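Local coordinates for uncharacterized protein DUF1185 (Bordetella bronchiseptica RB50, PDB 3BYQ), which is of unknown function but adopts a variant of the Bacillus chorismate mutase fold and may take part in amino-acid metabolism, at residues L29-A43 / R160-V174. Residues are numbered along the deposited sequence; the frame is centred on the assembly and turned at random.
Sequences LKLAASCAVIRNPYA and REILFALVMGTGARV. With EDO (1,2-ethanediol), chain P; EDO (1,2-ethanediol), chain T; EDO (1,2-ethanediol), chain S; EDO (1,2-ethanediol), chain Y.
I38 of strand 29-39 meets I162 and F164 of strand 161-169 within a regular antiparallel pairing, a worked example of how a sheet centre is zipped by its backbone and sorted by its side chains. I38 N gives a nearly straight hydrogen bond to I162 O (2.8 Å, 174°), and I162 N answers to I38 O. From CB the I38 side chain heads for the face shared with A36, S34 and A32. Its CG1, set between backbone N and carbonyl carbon (chi1 77°), passes I162 O at 3.8 Å and F164 CE2 at 4.1 Å; CD1 then reaches the edge of the F164 ring in its plane, 3.7 Å from CE2. I162 CG2 lies over one face of that ring, and the ring of W98 stacks with that of F164. On the sheet face of A33, C35 and V37, C35 SG rests 3.6 Å from A165 CB mid-strand. Nearer the end, V37 CG1 abuts the carboxylate of E161, which is salt-bridged to R8.

T170 OG1 accepts from K30 N (3.1 Å) while T170 N returns a bond to K30 O. At the far end N40 N donates a hydrogen bond to R160 O, a water joins N40 ND2 to E161 O, and N40 OD1 accepts from Y42 N in an Asx turn. With strand 7-17 bonded along the other edge of 29-39, the chemistry implies a mostly apolar pairing whose backbone polarity is met strand to strand, the buried S34 hydroxyl bonding to E67 and T170, N40 and water adding polar links at the ends.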
loop_
_atom_site.group_PDB
_atom_site.type_symbol
_atom_site.label_atom_id
_atom_site.label_comp_id
_atom_site.label_asym_id
_atom_site.label_seq_id
_atom_site.Cartn_x
_atom_site.Cartn_y
_atom_site.Cartn_z
ATOM N N LEU B 29 9.195 -1.731 -26.368
ATOM C CA LEU B 29 8.994 -0.374 -25.910
ATOM C C LEU B 29 9.893 -0.065 -24.725
ATOM O O LEU B 29 10.045 -0.888 -23.832
ATOM C CB LEU B 29 7.535 -0.188 -25.475
ATOM C CG LEU B 29 7.159 1.149 -24.854
ATOM C CD1 LEU B 29 7.346 2.328 -25.832
ATOM C CD2 LEU B 29 5.747 1.023 -24.385
ATOM N N LYS B 30 10.492 1.121 -24.722
ATOM C CA LYS B 30 11.204 1.598 -23.541
ATOM C C LYS B 30 10.530 2.888 -23.080
ATOM O O LYS B 30 10.244 3.790 -23.888
ATOM C CB LYS B 30 12.665 1.861 -23.763
ATOM C CG LYS B 30 13.414 0.650 -24.176
ATOM C CD LYS B 30 14.926 0.878 -24.089
ATOM C CE LYS B 30 15.639 -0.273 -24.728
ATOM N NZ LYS B 30 17.089 -0.297 -24.407
ATOM N N LEU B 31 10.237 2.901 -21.790
ATOM C CA LEU B 31 9.721 4.100 -21.084
ATOM C C LEU B 31 10.704 4.374 -19.956
ATOM O O LEU B 31 11.069 3.466 -19.225
ATOM C CB LEU B 31 8.325 3.858 -20.506
ATOM C CG LEU B 31 7.185 3.612 -21.503
ATOM C CD1 LEU B 31 5.895 3.273 -20.784
ATOM C CD2 LEU B 31 6.966 4.775 -22.450
ATOM N N ALA B 32 11.076 5.635 -19.777
ATOM C CA ALA B 32 12.094 5.981 -18.768
ATOM C C ALA B 32 11.670 7.182 -17.976
ATOM O O ALA B 32 11.027 8.096 -18.519
ATOM C CB ALA B 32 13.458 6.234 -19.446
ATOM N N ALA B 33 12.019 7.180 -16.686
ATOM C CA ALA B 33 11.660 8.312 -15.810
ATOM C C ALA B 33 12.918 8.735 -15.078
ATOM O O ALA B 33 13.701 7.902 -14.670
ATOM C CB ALA B 33 10.578 7.915 -14.814
ATOM N N SER B 34 13.099 10.050 -14.992
ATOM C CA SER B 34 14.195 10.654 -14.249
ATOM C C SER B 34 13.537 11.507 -13.184
ATOM O O SER B 34 12.773 12.403 -13.506
ATOM C CB SER B 34 15.082 11.521 -15.150
ATOM O OG SER B 34 16.221 12.054 -14.448
ATOM N N CYS B 35 13.867 11.207 -11.929
ATOM C CA CYS B 35 13.308 11.884 -10.755
ATOM C C CYS B 35 14.404 12.487 -9.888
ATOM O O CYS B 35 15.526 11.932 -9.757
ATOM C CB CYS B 35 12.579 10.877 -9.876
ATOM S SG CYS B 35 11.276 9.886 -10.744
ATOM N N ALA B 36 14.050 13.610 -9.275
ATOM C CA ALA B 36 14.896 14.285 -8.296
ATOM C C ALA B 36 14.051 14.660 -7.076
ATOM O O ALA B 36 12.940 15.216 -7.219
ATOM C CB ALA B 36 15.538 15.551 -8.873
ATOM N N VAL B 37 14.641 14.389 -5.909
ATOM C CA VAL B 37 14.063 14.704 -4.609
ATOM C C VAL B 37 14.804 15.908 -4.088
ATOM O O VAL B 37 16.012 15.873 -3.935
ATOM C CB VAL B 37 14.187 13.548 -3.620
ATOM C CG1 VAL B 37 13.616 13.942 -2.277
ATOM C CG2 VAL B 37 13.485 12.290 -4.160
ATOM N N ILE B 38 14.058 16.990 -3.892
ATOM C CA ILE B 38 14.614 18.254 -3.421
ATOM C C ILE B 38 13.930 18.757 -2.161
ATOM O O ILE B 38 12.854 18.352 -1.837
ATOM C CB ILE B 38 14.610 19.349 -4.500
ATOM C CG1 ILE B 38 13.216 19.973 -4.722
ATOM C CG2 ILE B 38 15.197 18.810 -5.829
ATOM C CD1 ILE B 38 13.229 21.304 -5.562
ATOM N N ARG B 39 14.639 19.589 -1.412
ATOM C CA ARG B 39 14.054 20.212 -0.234
ATOM C C ARG B 39 12.990 21.181 -0.704
ATOM O O ARG B 39 13.152 21.863 -1.721
ATOM C CB ARG B 39 15.126 20.968 0.557
ATOM C CG ARG B 39 14.605 21.569 1.844
ATOM C CD ARG B 39 15.736 22.146 2.679
ATOM N NE ARG B 39 16.379 23.258 2.007
ATOM C CZ ARG B 39 15.920 24.512 1.990
ATOM N NH1 ARG B 39 14.773 24.809 2.565
ATOM N NH2 ARG B 39 16.613 25.454 1.342
ATOM N N ASN B 40 11.899 21.246 0.047
ATOM C CA ASN B 40 10.851 22.207 -0.227
ATOM C C ASN B 40 11.102 23.472 0.581
ATOM O O ASN B 40 10.900 23.465 1.786
ATOM C CB ASN B 40 9.475 21.650 0.162
ATOM C CG ASN B 40 8.334 22.556 -0.227
ATOM O OD1 ASN B 40 8.548 23.694 -0.612
ATOM N ND2 ASN B 40 7.109 22.041 -0.144
ATOM N N PRO B 41 11.523 24.576 -0.066
ATOM C CA PRO B 41 11.795 25.787 0.727
ATOM C C PRO B 41 10.568 26.468 1.352
ATOM O O PRO B 41 10.740 27.411 2.146
ATOM C CB PRO B 41 12.406 26.752 -0.300
ATOM C CG PRO B 41 12.723 25.963 -1.463
ATOM C CD PRO B 41 11.738 24.839 -1.494
ATOM N N TYR B 42 9.362 26.018 0.972
ATOM C CA TYR B 42 8.084 26.603 1.440
ATOM C C TYR B 42 7.223 25.711 2.314
ATOM O O TYR B 42 6.085 26.073 2.657
ATOM C CB TYR B 42 7.277 27.074 0.227
ATOM C CG TYR B 42 8.144 27.933 -0.643
ATOM C CD1 TYR B 42 8.473 29.219 -0.253
ATOM C CD2 TYR B 42 8.685 27.447 -1.826
ATOM C CE1 TYR B 42 9.309 30.005 -1.028
ATOM C CE2 TYR B 42 9.514 28.214 -2.592
ATOM C CZ TYR B 42 9.832 29.497 -2.182
ATOM O OH TYR B 42 10.648 30.299 -2.943
ATOM N N ALA B 43 7.755 24.533 2.620
ATOM C CA ALA B 43 7.020 23.546 3.436
ATOM C C ALA B 43 6.662 24.185 4.737
ATOM O O ALA B 43 7.514 24.836 5.387
ATOM C CB ALA B 43 7.860 22.306 3.719
ATOM N N ARG B 160 8.898 17.524 4.054
ATOM C CA ARG B 160 9.425 18.835 3.667
ATOM C C ARG B 160 10.252 18.791 2.380
ATOM O O ARG B 160 11.141 19.597 2.162
ATOM C CB ARG B 160 10.208 19.424 4.855
ATOM C CG ARG B 160 9.319 19.593 6.087
ATOM C CD ARG B 160 10.033 20.157 7.272
ATOM N NE ARG B 160 10.775 19.130 7.977
ATOM C CZ ARG B 160 10.199 18.121 8.618
ATOM N NH1 ARG B 160 8.874 17.961 8.604
ATOM N NH2 ARG B 160 10.959 17.243 9.228
ATOM N N GLU B 161 9.911 17.827 1.543
ATOM C CA GLU B 161 10.534 17.627 0.231
ATOM C C GLU B 161 9.523 17.615 -0.886
ATOM O O GLU B 161 8.306 17.606 -0.679
ATOM C CB GLU B 161 11.297 16.318 0.182
ATOM C CG GLU B 161 12.375 16.206 1.215
ATOM C CD GLU B 161 13.158 14.938 1.101
ATOM O OE1 GLU B 161 12.522 13.857 0.929
ATOM O OE2 GLU B 161 14.407 15.000 1.272
ATOM N N ILE B 162 10.070 17.654 -2.089
ATOM C CA ILE B 162 9.291 17.505 -3.334
ATOM C C ILE B 162 10.059 16.608 -4.281
ATOM O O ILE B 162 11.306 16.676 -4.337
ATOM C CB ILE B 162 9.032 18.832 -4.097
ATOM C CG1 ILE B 162 8.502 19.940 -3.177
ATOM C CG2 ILE B 162 8.047 18.575 -5.306
ATOM C CD1 ILE B 162 8.683 21.405 -3.747
ATOM N N LEU B 163 9.324 15.705 -4.931
ATOM C CA LEU B 163 9.873 14.811 -5.964
ATOM C C LEU B 163 9.354 15.315 -7.296
ATOM O O LEU B 163 8.140 15.478 -7.494
ATOM C CB LEU B 163 9.423 13.358 -5.697
ATOM C CG LEU B 163 10.021 12.277 -6.621
ATOM C CD1 LEU B 163 9.782 10.889 -5.984
ATOM C CD2 LEU B 163 9.386 12.306 -8.000
ATOM N N PHE B 164 10.282 15.684 -8.171
ATOM C CA PHE B 164 9.967 16.128 -9.530
ATOM C C PHE B 164 10.472 15.096 -10.512
ATOM O O PHE B 164 11.564 14.583 -10.358
ATOM C CB PHE B 164 10.627 17.477 -9.824
ATOM C CG PHE B 164 10.031 18.650 -9.053
ATOM C CD1 PHE B 164 8.717 19.037 -9.289
ATOM C CD2 PHE B 164 10.790 19.404 -8.186
ATOM C CE1 PHE B 164 8.158 20.117 -8.638
ATOM C CE2 PHE B 164 10.236 20.509 -7.519
ATOM C CZ PHE B 164 8.906 20.851 -7.755
ATOM N N ALA B 165 9.679 14.854 -11.553
ATOM C CA ALA B 165 9.995 13.837 -12.534
ATOM C C ALA B 165 9.636 14.178 -13.961
ATOM O O ALA B 165 8.643 14.908 -14.219
ATOM C CB ALA B 165 9.254 12.522 -12.146
ATOM N N LEU B 166 10.436 13.629 -14.869
ATOM C CA LEU B 166 10.127 13.696 -16.298
ATOM C C LEU B 166 10.130 12.270 -16.806
ATOM O O LEU B 166 10.856 11.406 -16.284
ATOM C CB LEU B 166 11.154 14.506 -17.065
ATOM C CG LEU B 166 11.222 16.001 -16.721
ATOM C CD1 LEU B 166 12.319 16.690 -17.514
ATOM C CD2 LEU B 166 9.888 16.654 -16.962
ATOM N N VAL B 167 9.344 12.042 -17.838
ATOM C CA VAL B 167 9.241 10.759 -18.498
ATOM C C VAL B 167 9.402 10.926 -20.003
ATOM O O VAL B 167 8.872 11.844 -20.586
ATOM C CB VAL B 167 7.883 10.085 -18.220
ATOM C CG1 VAL B 167 7.748 8.741 -18.989
ATOM C CG2 VAL B 167 7.682 9.882 -16.722
HETATM N N MSE B 168 10.175 10.013 -20.603
HETATM C CA MSE B 168 10.261 9.876 -22.063
HETATM C C MSE B 168 10.174 8.413 -22.438
HETATM O O MSE B 168 10.571 7.536 -21.662
HETATM C CB MSE B 168 11.528 10.450 -22.671
HETATM C CG MSE B 168 11.676 11.971 -22.484
HETATM SE SE MSE B 168 13.295 12.536 -23.372
HETATM C CE MSE B 168 13.421 14.290 -22.584
ATOM N N GLY B 169 9.689 8.181 -23.639
ATOM C CA GLY B 169 9.517 6.832 -24.170
ATOM C C GLY B 169 9.706 6.785 -25.668
ATOM O O GLY B 169 9.671 7.817 -26.334
ATOM N N THR B 170 9.862 5.556 -26.171
ATOM C CA THR B 170 10.327 5.316 -27.552
ATOM C C THR B 170 9.287 4.956 -28.607
ATOM O O THR B 170 9.610 4.943 -29.800
ATOM C CB THR B 170 11.388 4.210 -27.572
ATOM O OG1 THR B 170 10.781 2.980 -27.138
ATOM C CG2 THR B 170 12.530 4.590 -26.688
ATOM N N GLY B 171 8.054 4.704 -28.180
ATOM C CA GLY B 171 7.024 4.332 -29.134
ATOM C C GLY B 171 5.653 4.092 -28.574
ATOM O O GLY B 171 5.332 4.540 -27.488
ATOM N N ALA B 172 4.905 3.313 -29.351
ATOM C CA ALA B 172 3.506 2.952 -29.077
ATOM C C ALA B 172 3.380 1.822 -28.068
ATOM O O ALA B 172 4.353 1.105 -27.777
ATOM C CB ALA B 172 2.818 2.558 -30.375
ATOM N N ARG B 173 2.176 1.650 -27.549
ATOM C CA ARG B 173 1.890 0.457 -26.725
ATOM C C ARG B 173 2.283 -0.796 -27.530
ATOM O O ARG B 173 2.086 -0.864 -28.761
ATOM C CB ARG B 173 0.425 0.334 -26.372
ATOM C CG ARG B 173 -0.131 1.458 -25.504
ATOM C CD ARG B 173 -1.588 1.213 -25.058
ATOM N NE ARG B 173 -2.490 1.133 -26.199
ATOM C CZ ARG B 173 -2.909 2.189 -26.878
ATOM N NH1 ARG B 173 -2.519 3.408 -26.553
ATOM N NH2 ARG B 173 -3.716 2.004 -27.911
ATOM N N VAL B 174 2.751 -1.811 -26.830
ATOM C CA VAL B 174 3.275 -3.021 -27.518
ATOM C C VAL B 174 2.271 -3.786 -28.347
ATOM O O VAL B 174 2.669 -4.429 -29.312
ATOM C CB VAL B 174 4.019 -4.003 -26.549
ATOM C CG1 VAL B 174 5.278 -3.309 -26.001
ATOM C CG2 VAL B 174 3.045 -4.441 -25.438
HETATM C C1 EDO P . 6.541 -0.738 -29.167
HETATM O O1 EDO P . 6.764 0.662 -28.996
HETATM C C2 EDO P . 5.552 -1.002 -30.265
HETATM O O2 EDO P . 6.026 -0.447 -31.498
HETATM C C1 EDO T . 10.188 0.899 -29.974
HETATM O O1 EDO T . 9.395 1.667 -29.073
HETATM C C2 EDO T . 10.276 1.521 -31.365
HETATM O O2 EDO T . 9.569 2.754 -31.405
HETATM C C1 EDO S . 7.768 27.190 8.034
HETATM O O1 EDO S . 7.360 27.083 6.664
HETATM C C2 EDO S . 8.803 26.112 8.314
HETATM O O2 EDO S . 10.043 26.545 7.721
HETATM C C1 EDO Y . 17.166 -2.721 -21.742
HETATM O O1 EDO Y . 16.329 -2.725 -22.887
HETATM C C2 EDO Y . 17.480 -4.161 -21.421
HETATM O O2 EDO Y . 18.325 -4.645 -22.461
HETATM O O HOH W 1 7.031 19.387 1.065
#